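Local coordinates for 3-keto-5-aminohexanoate cleavage protein (Burkholderia xenovorans LB400, PDB 3E02), which probably cleaves 3-keto-5-aminohexanoate or a related beta-keto acid, as a zinc-dependent enzyme with a TIM-barrel fold, at residues D80-I85 with E296-L301. Residues are numbered along the deposited sequence; the frame is centred on the assembly and turned at random.
Sequences DAILNI and EARAML
The guanidinium of Arg-298 has Ile-82 CG1 over the centre of one face, 3.9 Å above its plane, and the backbone carbonyl of Asp-80 at its edge. Both terminal nitrogens converge end-on on that one oxygen: NH1 and NH2 of Arg-298 each lie 2.9 Å from Asp-80 O, which sits in the guanidinium plane. The N-H...O angles, 146° and 143°, show the moderate bending expected when two donors share an acceptor. The two donors meet the carbonyl differently: NH1 almost in line with the C=O bond, NH2 well above the carbonyl plane. Salt bridges from NE to Glu-108 and from NH1 to Asp-295 further fix the group's rotation and probably balance its charge.

The chain of Arg-298 is extended from CG to NE, and it runs past Ile-82 in the opposite sense. Ile-82 CG1 lies beside its own backbone N (chi1 -61°), which sets it against the guanidinium face and 3.7 Å from Arg-298 CG; the extended second torsion carries CD1 on toward the helix. That methyl meets Ala-297 CB at 3.8 Å and approaches Leu-301 CD1 more loosely, at 4.5 Å.

Strand 82-85 belongs to the parallel (beta/alpha)8 TIM barrel, paired with strands 48-54 and 109-113, and Ile-82, pointing into the barrel, also touches Met-48 and Val-109. Its side chain is about 14 Å from the bound zinc ion, away from the metal site. The last helix, 294-301, lies across the barrel's N-terminal end, where the loop from helix 72-78 enters this strand.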
loop_
_atom_site.group_PDB
_atom_site.type_symbol
_atom_site.label_atom_id
_atom_site.label_comp_id
_atom_site.label_asym_id
_atom_site.label_seq_id
_atom_site.Cartn_x
_atom_site.Cartn_y
_atom_site.Cartn_z
ATOM N N ASP A 80 18.714 -34.193 -9.913
ATOM C CA ASP A 80 18.518 -34.166 -8.456
ATOM C C ASP A 80 17.507 -33.088 -8.084
ATOM O O ASP A 80 17.339 -32.780 -6.930
ATOM C CB ASP A 80 19.839 -34.062 -7.666
ATOM C CG ASP A 80 20.594 -32.770 -7.900
ATOM O OD1 ASP A 80 20.415 -32.152 -8.961
ATOM O OD2 ASP A 80 21.411 -32.399 -7.024
ATOM N N ALA A 81 16.786 -32.538 -9.070
ATOM C CA ALA A 81 15.752 -31.537 -8.794
ATOM C C ALA A 81 14.675 -32.120 -7.879
ATOM O O ALA A 81 14.401 -33.327 -7.918
ATOM C CB ALA A 81 15.109 -31.017 -10.104
ATOM N N ILE A 82 14.115 -31.274 -7.019
ATOM C CA ILE A 82 13.007 -31.675 -6.146
ATOM C C ILE A 82 11.779 -31.863 -7.047
ATOM O O ILE A 82 11.472 -30.986 -7.845
ATOM C CB ILE A 82 12.650 -30.596 -5.102
ATOM C CG1 ILE A 82 13.831 -30.306 -4.170
ATOM C CG2 ILE A 82 11.433 -31.038 -4.292
ATOM C CD1 ILE A 82 13.606 -29.132 -3.229
ATOM N N LEU A 83 11.100 -32.998 -6.923
ATOM C CA LEU A 83 9.920 -33.281 -7.741
ATOM C C LEU A 83 8.685 -32.931 -6.923
ATOM O O LEU A 83 8.424 -33.544 -5.906
ATOM C CB LEU A 83 9.929 -34.717 -8.253
ATOM C CG LEU A 83 11.239 -35.113 -8.955
ATOM C CD1 LEU A 83 11.146 -36.527 -9.553
ATOM C CD2 LEU A 83 11.670 -34.098 -10.025
ATOM N N ASN A 84 7.968 -31.910 -7.396
ATOM C CA ASN A 84 6.775 -31.342 -6.781
ATOM C C ASN A 84 5.576 -31.867 -7.597
ATOM O O ASN A 84 5.490 -31.608 -8.816
ATOM C CB ASN A 84 6.961 -29.806 -6.784
ATOM C CG ASN A 84 5.728 -29.002 -6.436
ATOM O OD1 ASN A 84 4.609 -29.491 -6.370
ATOM N ND2 ASN A 84 5.953 -27.710 -6.237
ATOM N N ILE A 85 4.681 -32.597 -6.914
ATOM C CA ILE A 85 3.494 -33.204 -7.527
ATOM C C ILE A 85 2.241 -32.355 -7.290
ATOM O O ILE A 85 1.948 -31.935 -6.150
ATOM C CB ILE A 85 3.223 -34.647 -6.985
ATOM C CG1 ILE A 85 4.480 -35.532 -7.075
ATOM C CG2 ILE A 85 2.047 -35.306 -7.733
ATOM C CD1 ILE A 85 5.084 -35.658 -8.473
ATOM N N GLU A 296 20.269 -27.075 -1.778
ATOM C CA GLU A 296 20.051 -25.809 -1.051
ATOM C C GLU A 296 18.551 -25.566 -0.875
ATOM O O GLU A 296 18.121 -25.135 0.196
ATOM C CB GLU A 296 20.721 -24.629 -1.759
ATOM C CG GLU A 296 22.232 -24.688 -1.614
ATOM C CD GLU A 296 22.992 -23.704 -2.485
ATOM O OE1 GLU A 296 22.506 -23.321 -3.566
ATOM O OE2 GLU A 296 24.125 -23.353 -2.094
ATOM N N ALA A 297 17.767 -25.869 -1.921
ATOM C CA ALA A 297 16.306 -25.760 -1.876
ATOM C C ALA A 297 15.695 -26.715 -0.845
ATOM O O ALA A 297 14.807 -26.315 -0.093
ATOM C CB ALA A 297 15.695 -25.980 -3.267
ATOM N N ARG A 298 16.188 -27.959 -0.798
ATOM C CA ARG A 298 15.745 -28.963 0.198
ATOM C C ARG A 298 15.982 -28.481 1.635
ATOM O O ARG A 298 15.132 -28.677 2.497
ATOM C CB ARG A 298 16.453 -30.315 -0.011
ATOM C CG ARG A 298 16.028 -31.067 -1.254
ATOM C CD ARG A 298 16.643 -32.459 -1.317
ATOM N NE ARG A 298 16.075 -33.204 -2.445
ATOM C CZ ARG A 298 16.488 -33.148 -3.711
ATOM N NH1 ARG A 298 17.546 -32.427 -4.069
ATOM N NH2 ARG A 298 15.832 -33.856 -4.635
ATOM N N ALA A 299 17.136 -27.858 1.872
ATOM C CA ALA A 299 17.485 -27.301 3.181
ATOM C C ALA A 299 16.592 -26.110 3.517
ATOM O O ALA A 299 16.204 -25.949 4.668
ATOM C CB ALA A 299 18.970 -26.903 3.233
HETATM N N MSE A 300 16.264 -25.282 2.521
HETATM C CA MSE A 300 15.363 -24.140 2.727
HETATM C C MSE A 300 13.950 -24.614 3.079
HETATM O O MSE A 300 13.383 -24.175 4.068
HETATM C CB MSE A 300 15.314 -23.224 1.488
HETATM C CG MSE A 300 16.592 -22.426 1.273
HETATM SE SE MSE A 300 16.696 -21.671 -0.509
HETATM C CE MSE A 300 15.286 -20.382 -0.439
ATOM N N LEU A 301 13.411 -25.529 2.280
ATOM C CA LEU A 301 12.054 -26.055 2.488
ATOM C C LEU A 301 11.933 -27.130 3.578
ATOM O O LEU A 301 10.807 -27.459 3.979
ATOM C CB LEU A 301 11.486 -26.585 1.175
ATOM C CG LEU A 301 11.429 -25.576 0.024
ATOM C CD1 LEU A 301 10.836 -26.208 -1.222
ATOM C CD2 LEU A 301 10.644 -24.374 0.417
#